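Local structure of protein Niban 2 (Homo sapiens, 7CTP) at residues I311-F325 and R517-L531. The protein may suppress apoptosis and may promote melanoma cell invasion in vitro, as a PH-domain-containing member of the Niban family that is found at cell junctions and in the cytoplasm. Numbering follows the deposited sequence.
Sequences IITSKEHLASKIRAF and RFQELIFEDFARFIL
Residues 517-531, part of the connection between helices 464-511 and 532-555 in the helical part of this Niban fragment and holding two short 3-10 turns, pack along four turns of the long helix 260-337, with Phe-518, Phe-526 and Ile-530 turned onto Ile-311, Leu-318 and Ile-322. At one end Ile-311 lays CG1 over the centre of the Phe-526 ring, a CH-pi contact 3.7 Å from the centroid and 3° off the normal; Phe-523 covers the opposite face. A chi1 of -62° puts CG1 of Ile-311 there, and the extended chi2 takes CD1 on to CD2 of Phe-529, 3.8 Å away. Ile-530 fits between Ile-311 and Leu-318: its CD1 presses against Ser-314 OG at 3.2 Å, a hydroxyl that this contact buries and that has no polar partner in the model, while its CG2 meets Leu-318 CD2 at 3.7 Å. The Lys-315 chain, kinked near its end, runs antiparallel alongside Ile-530, and its NZ donates a hydrogen bond to Phe-529 O (2.9 Å), approaching in the carbonyl plane. The same NZ donates to a water that also accepts from Leu-531 N, tying the ammonium to the start of helix 532-555. At the other end Ile-322 CG1 sits over the Phe-518 ring, 4.0 Å from its centroid, as Phe-325 CB comes to the ring edge and Leu-318 CD1 to Phe-518 CB. With alanine in place of Phe-518, Ile-322 CG1 and Phe-325 CB would probably be left without the ring they pack on. Arg-517, salt-bridged to Glu-514, makes an off-centre cation-pi contact with Phe-325, its CZ 4.6 Å from the ring centroid. Around this seam, Phe-40 of helix 10-48 touches Ile-311, Thr-535 of helix 532-555 meets Leu-318, and Thr-510 and Cys-511 of helix 464-511 touch Phe-325.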
loop_
_atom_site.group_PDB
_atom_site.type_symbol
_atom_site.label_atom_id
_atom_site.label_comp_id
_atom_site.label_asym_id
_atom_site.label_seq_id
_atom_site.Cartn_x
_atom_site.Cartn_y
_atom_site.Cartn_z
ATOM N N ILE A 311 5.592 1.750 33.075
ATOM C CA ILE A 311 4.601 1.494 32.029
ATOM C C ILE A 311 4.649 0.031 31.599
ATOM O O ILE A 311 3.607 -0.625 31.460
ATOM C CB ILE A 311 4.816 2.447 30.836
ATOM C CG1 ILE A 311 4.629 3.903 31.278
ATOM C CG2 ILE A 311 3.829 2.119 29.705
ATOM C CD1 ILE A 311 4.974 4.919 30.203
ATOM N N ILE A 312 5.854 -0.514 31.419
ATOM C CA ILE A 312 5.990 -1.922 31.041
ATOM C C ILE A 312 5.369 -2.821 32.104
ATOM O O ILE A 312 4.654 -3.784 31.795
ATOM C CB ILE A 312 7.470 -2.271 30.805
ATOM C CG1 ILE A 312 8.024 -1.506 29.599
ATOM C CG2 ILE A 312 7.636 -3.782 30.609
ATOM C CD1 ILE A 312 9.536 -1.567 29.498
ATOM N N THR A 313 5.643 -2.520 33.376
ATOM C CA THR A 313 5.085 -3.296 34.480
ATOM C C THR A 313 3.564 -3.246 34.477
ATOM O O THR A 313 2.888 -4.268 34.662
ATOM C CB THR A 313 5.635 -2.759 35.798
ATOM O OG1 THR A 313 7.043 -3.015 35.842
ATOM C CG2 THR A 313 4.939 -3.407 36.979
ATOM N N SER A 314 3.006 -2.054 34.268
ATOM C CA SER A 314 1.557 -1.906 34.258
ATOM C C SER A 314 0.950 -2.637 33.067
ATOM O O SER A 314 -0.086 -3.302 33.194
ATOM C CB SER A 314 1.185 -0.423 34.247
ATOM O OG SER A 314 -0.102 -0.209 33.699
ATOM N N LYS A 315 1.600 -2.539 31.903
ATOM C CA LYS A 315 1.144 -3.257 30.714
ATOM C C LYS A 315 1.134 -4.765 30.959
ATOM O O LYS A 315 0.160 -5.456 30.628
ATOM C CB LYS A 315 2.030 -2.889 29.517
ATOM C CG LYS A 315 1.387 -3.125 28.140
ATOM C CD LYS A 315 2.210 -2.510 26.984
ATOM C CE LYS A 315 2.073 -0.976 26.887
ATOM N NZ LYS A 315 1.284 -0.491 25.685
ATOM N N GLU A 316 2.191 -5.285 31.592
ATOM C CA GLU A 316 2.282 -6.723 31.848
ATOM C C GLU A 316 1.246 -7.178 32.872
ATOM O O GLU A 316 0.714 -8.292 32.768
ATOM C CB GLU A 316 3.702 -7.077 32.298
ATOM C CG GLU A 316 3.952 -8.551 32.663
ATOM C CD GLU A 316 3.328 -9.554 31.695
ATOM O OE1 GLU A 316 2.683 -10.512 32.178
ATOM O OE2 GLU A 316 3.495 -9.401 30.464
ATOM N N HIS A 317 0.931 -6.336 33.858
ATOM C CA HIS A 317 -0.106 -6.695 34.822
ATOM C C HIS A 317 -1.469 -6.783 34.146
ATOM O O HIS A 317 -2.231 -7.727 34.382
ATOM C CB HIS A 317 -0.137 -5.692 35.973
ATOM C CG HIS A 317 -1.151 -6.012 37.031
ATOM N ND1 HIS A 317 -2.280 -5.246 37.237
ATOM C CD2 HIS A 317 -1.204 -7.012 37.941
ATOM C CE1 HIS A 317 -2.985 -5.764 38.229
ATOM N NE2 HIS A 317 -2.353 -6.834 38.674
ATOM N N LEU A 318 -1.796 -5.798 33.304
ATOM C CA LEU A 318 -3.034 -5.864 32.531
ATOM C C LEU A 318 -3.064 -7.113 31.660
ATOM O O LEU A 318 -4.074 -7.827 31.610
ATOM C CB LEU A 318 -3.175 -4.607 31.674
ATOM C CG LEU A 318 -4.320 -4.522 30.665
ATOM C CD1 LEU A 318 -5.675 -4.537 31.365
ATOM C CD2 LEU A 318 -4.143 -3.261 29.817
ATOM N N ALA A 319 -1.961 -7.390 30.967
ATOM C CA ALA A 319 -1.917 -8.552 30.083
ATOM C C ALA A 319 -2.170 -9.835 30.860
ATOM O O ALA A 319 -2.854 -10.741 30.371
ATOM C CB ALA A 319 -0.573 -8.616 29.358
ATOM N N SER A 320 -1.633 -9.924 32.080
ATOM C CA SER A 320 -1.793 -11.138 32.872
ATOM C C SER A 320 -3.256 -11.390 33.197
ATOM O O SER A 320 -3.713 -12.538 33.181
ATOM C CB SER A 320 -0.973 -11.045 34.158
ATOM O OG SER A 320 -1.586 -10.137 35.064
ATOM N N LYS A 321 -4.014 -10.324 33.479
ATOM C CA LYS A 321 -5.431 -10.468 33.790
ATOM C C LYS A 321 -6.236 -10.812 32.543
ATOM O O LYS A 321 -7.216 -11.565 32.611
ATOM C CB LYS A 321 -5.960 -9.184 34.418
ATOM C CG LYS A 321 -5.273 -8.800 35.711
ATOM C CD LYS A 321 -5.534 -9.817 36.813
ATOM C CE LYS A 321 -5.018 -9.291 38.152
ATOM N NZ LYS A 321 -4.284 -10.339 38.916
ATOM N N ILE A 322 -5.852 -10.249 31.400
ATOM C CA ILE A 322 -6.522 -10.585 30.145
ATOM C C ILE A 322 -6.231 -12.033 29.754
ATOM O O ILE A 322 -7.133 -12.772 29.335
ATOM C CB ILE A 322 -6.096 -9.596 29.047
ATOM C CG1 ILE A 322 -6.609 -8.189 29.380
ATOM C CG2 ILE A 322 -6.584 -10.061 27.677
ATOM C CD1 ILE A 322 -6.052 -7.114 28.446
ATOM N N ARG A 323 -4.966 -12.451 29.882
ATOM C CA ARG A 323 -4.573 -13.834 29.611
ATOM C C ARG A 323 -5.415 -14.814 30.417
ATOM O O ARG A 323 -5.978 -15.771 29.869
ATOM C CB ARG A 323 -3.094 -14.031 29.935
ATOM C CG ARG A 323 -2.142 -13.761 28.809
ATOM C CD ARG A 323 -0.728 -14.171 29.186
ATOM N NE ARG A 323 0.241 -13.125 28.865
ATOM C CZ ARG A 323 0.840 -12.350 29.766
ATOM N NH1 ARG A 323 0.586 -12.504 31.059
ATOM N NH2 ARG A 323 1.706 -11.426 29.372
ATOM N N ALA A 324 -5.509 -14.585 31.729
ATOM C CA ALA A 324 -6.316 -15.446 32.589
ATOM C C ALA A 324 -7.725 -15.612 32.041
ATOM O O ALA A 324 -8.322 -16.688 32.152
ATOM C CB ALA A 324 -6.363 -14.877 34.008
ATOM N N PHE A 325 -8.254 -14.563 31.412
ATOM C CA PHE A 325 -9.633 -14.545 30.942
ATOM C C PHE A 325 -9.790 -15.246 29.593
ATOM O O PHE A 325 -10.725 -16.030 29.399
ATOM C CB PHE A 325 -10.107 -13.092 30.875
ATOM C CG PHE A 325 -11.378 -12.878 30.102
ATOM C CD1 PHE A 325 -12.585 -13.370 30.567
ATOM C CD2 PHE A 325 -11.369 -12.136 28.928
ATOM C CE1 PHE A 325 -13.755 -13.153 29.857
ATOM C CE2 PHE A 325 -12.535 -11.916 28.217
ATOM C CZ PHE A 325 -13.728 -12.428 28.682
ATOM N N ARG A 517 -14.178 -3.902 31.430
ATOM C CA ARG A 517 -14.008 -4.092 32.867
ATOM C C ARG A 517 -12.544 -4.037 33.283
ATOM O O ARG A 517 -12.257 -3.787 34.460
ATOM C CB ARG A 517 -14.646 -5.421 33.299
ATOM C CG ARG A 517 -13.687 -6.605 33.359
ATOM C CD ARG A 517 -14.421 -7.951 33.336
ATOM N NE ARG A 517 -13.507 -9.065 33.590
ATOM C CZ ARG A 517 -13.719 -10.324 33.213
ATOM N NH1 ARG A 517 -14.824 -10.653 32.551
ATOM N NH2 ARG A 517 -12.823 -11.257 33.500
ATOM N N PHE A 518 -11.615 -4.234 32.345
ATOM C CA PHE A 518 -10.188 -4.169 32.643
ATOM C C PHE A 518 -9.634 -2.750 32.633
ATOM O O PHE A 518 -8.457 -2.576 32.961
ATOM C CB PHE A 518 -9.375 -4.993 31.639
ATOM C CG PHE A 518 -9.641 -6.481 31.682
ATOM C CD1 PHE A 518 -9.112 -7.270 32.691
ATOM C CD2 PHE A 518 -10.396 -7.090 30.690
ATOM C CE1 PHE A 518 -9.343 -8.639 32.723
ATOM C CE2 PHE A 518 -10.632 -8.458 30.717
ATOM C CZ PHE A 518 -10.106 -9.232 31.736
ATOM N N GLN A 519 -10.426 -1.750 32.228
ATOM C CA GLN A 519 -9.911 -0.384 32.163
ATOM C C GLN A 519 -9.413 0.081 33.520
ATOM O O GLN A 519 -8.422 0.813 33.609
ATOM C CB GLN A 519 -10.977 0.577 31.653
ATOM C CG GLN A 519 -10.453 2.007 31.480
ATOM C CD GLN A 519 -9.470 2.119 30.344
ATOM O OE1 GLN A 519 -9.656 1.510 29.290
ATOM N NE2 GLN A 519 -8.412 2.905 30.543
ATOM N N GLU A 520 -10.092 -0.340 34.590
ATOM C CA GLU A 520 -9.787 0.143 35.931
ATOM C C GLU A 520 -8.393 -0.244 36.402
ATOM O O GLU A 520 -7.930 0.296 37.411
ATOM C CB GLU A 520 -10.841 -0.379 36.910
ATOM C CG GLU A 520 -10.891 -1.894 36.995
ATOM C CD GLU A 520 -11.858 -2.391 38.051
ATOM O OE1 GLU A 520 -11.856 -3.611 38.326
ATOM O OE2 GLU A 520 -12.622 -1.564 38.595
ATOM N N LEU A 521 -7.713 -1.146 35.693
ATOM C CA LEU A 521 -6.355 -1.560 36.031
ATOM C C LEU A 521 -5.284 -0.632 35.472
ATOM O O LEU A 521 -4.109 -0.790 35.823
ATOM C CB LEU A 521 -6.091 -2.968 35.507
ATOM C CG LEU A 521 -7.075 -4.067 35.900
ATOM C CD1 LEU A 521 -6.723 -5.361 35.175
ATOM C CD2 LEU A 521 -7.088 -4.275 37.416
ATOM N N ILE A 522 -5.649 0.315 34.616
ATOM C CA ILE A 522 -4.680 1.171 33.942
ATOM C C ILE A 522 -4.569 2.478 34.718
ATOM O O ILE A 522 -5.540 3.231 34.831
ATOM C CB ILE A 522 -5.072 1.425 32.480
ATOM C CG1 ILE A 522 -5.023 0.122 31.670
ATOM C CG2 ILE A 522 -4.145 2.458 31.847
ATOM C CD1 ILE A 522 -5.710 0.237 30.326
ATOM N N PHE A 523 -3.386 2.734 35.272
ATOM C CA PHE A 523 -3.097 4.009 35.919
ATOM C C PHE A 523 -3.385 5.162 34.963
ATOM O O PHE A 523 -2.941 5.148 33.810
ATOM C CB PHE A 523 -1.633 4.008 36.357
ATOM C CG PHE A 523 -1.168 5.299 36.974
ATOM C CD1 PHE A 523 -1.936 5.964 37.912
ATOM C CD2 PHE A 523 0.066 5.817 36.634
ATOM C CE1 PHE A 523 -1.480 7.146 38.489
ATOM C CE2 PHE A 523 0.528 6.993 37.204
ATOM C CZ PHE A 523 -0.252 7.660 38.127
ATOM N N GLU A 524 -4.137 6.158 35.445
ATOM C CA GLU A 524 -4.693 7.174 34.551
ATOM C C GLU A 524 -3.604 7.955 33.822
ATOM O O GLU A 524 -3.775 8.320 32.653
ATOM C CB GLU A 524 -5.610 8.114 35.336
ATOM C CG GLU A 524 -6.088 9.338 34.564
ATOM C CD GLU A 524 -6.487 10.481 35.480
ATOM O OE1 GLU A 524 -6.341 11.656 35.073
ATOM O OE2 GLU A 524 -6.941 10.198 36.614
ATOM N N ASP A 525 -2.475 8.214 34.482
ATOM C CA ASP A 525 -1.378 8.912 33.815
ATOM C C ASP A 525 -0.725 8.087 32.709
ATOM O O ASP A 525 0.061 8.643 31.933
ATOM C CB ASP A 525 -0.311 9.323 34.830
ATOM C CG ASP A 525 -0.780 10.427 35.764
ATOM O OD1 ASP A 525 -1.987 10.761 35.748
ATOM O OD2 ASP A 525 0.069 10.956 36.517
ATOM N N PHE A 526 -1.026 6.789 32.622
ATOM C CA PHE A 526 -0.497 5.915 31.583
ATOM C C PHE A 526 -1.519 5.585 30.508
ATOM O O PHE A 526 -1.210 4.782 29.619
ATOM C CB PHE A 526 0.006 4.585 32.175
ATOM C CG PHE A 526 1.198 4.722 33.088
ATOM C CD1 PHE A 526 1.900 5.912 33.186
ATOM C CD2 PHE A 526 1.608 3.645 33.852
ATOM C CE1 PHE A 526 2.986 6.022 34.041
ATOM C CE2 PHE A 526 2.691 3.747 34.703
ATOM C CZ PHE A 526 3.382 4.937 34.798
ATOM N N ALA A 527 -2.717 6.164 30.568
ATOM C CA ALA A 527 -3.796 5.739 29.677
ATOM C C ALA A 527 -3.528 6.117 28.224
ATOM O O ALA A 527 -4.111 5.509 27.318
ATOM C CB ALA A 527 -5.129 6.323 30.139
ATOM N N ARG A 528 -2.680 7.124 27.974
ATOM C CA ARG A 528 -2.313 7.431 26.593
ATOM C C ARG A 528 -1.363 6.395 26.013
ATOM O O ARG A 528 -1.191 6.342 24.790
ATOM C CB ARG A 528 -1.659 8.812 26.479
ATOM C CG ARG A 528 -2.574 10.001 26.744
ATOM C CD ARG A 528 -3.816 10.012 25.849
ATOM N NE ARG A 528 -3.561 10.160 24.411
ATOM C CZ ARG A 528 -3.490 11.331 23.772
ATOM N NH1 ARG A 528 -3.618 12.469 24.451
ATOM N NH2 ARG A 528 -3.288 11.368 22.453
ATOM N N PHE A 529 -0.745 5.565 26.857
ATOM C CA PHE A 529 0.268 4.625 26.390
ATOM C C PHE A 529 -0.163 3.178 26.495
ATOM O O PHE A 529 0.520 2.310 25.943
ATOM C CB PHE A 529 1.566 4.801 27.184
ATOM C CG PHE A 529 1.934 6.230 27.375
ATOM C CD1 PHE A 529 2.073 7.069 26.278
ATOM C CD2 PHE A 529 2.078 6.755 28.645
ATOM C CE1 PHE A 529 2.371 8.411 26.450
ATOM C CE2 PHE A 529 2.389 8.101 28.828
ATOM C CZ PHE A 529 2.534 8.925 27.731
ATOM N N ILE A 530 -1.257 2.910 27.199
ATOM C CA ILE A 530 -1.761 1.561 27.438
ATOM C C ILE A 530 -3.248 1.561 27.135
ATOM O O ILE A 530 -4.004 2.333 27.733
ATOM C CB ILE A 530 -1.512 1.098 28.884
ATOM C CG1 ILE A 530 -0.017 1.167 29.220
ATOM C CG2 ILE A 530 -2.088 -0.309 29.092
ATOM C CD1 ILE A 530 0.299 0.830 30.659
ATOM N N LEU A 531 -3.671 0.683 26.218
ATOM C CA LEU A 531 -5.079 0.514 25.880
ATOM C C LEU A 531 -5.491 -0.931 26.126
ATOM O O LEU A 531 -4.760 -1.854 25.757
ATOM C CB LEU A 531 -5.334 0.870 24.409
ATOM C CG LEU A 531 -5.224 2.352 24.055
ATOM C CD1 LEU A 531 -5.239 2.562 22.543
ATOM C CD2 LEU A 531 -6.359 3.113 24.708
HETATM O O HOH W 1 -1.550 -1.224 25.085
#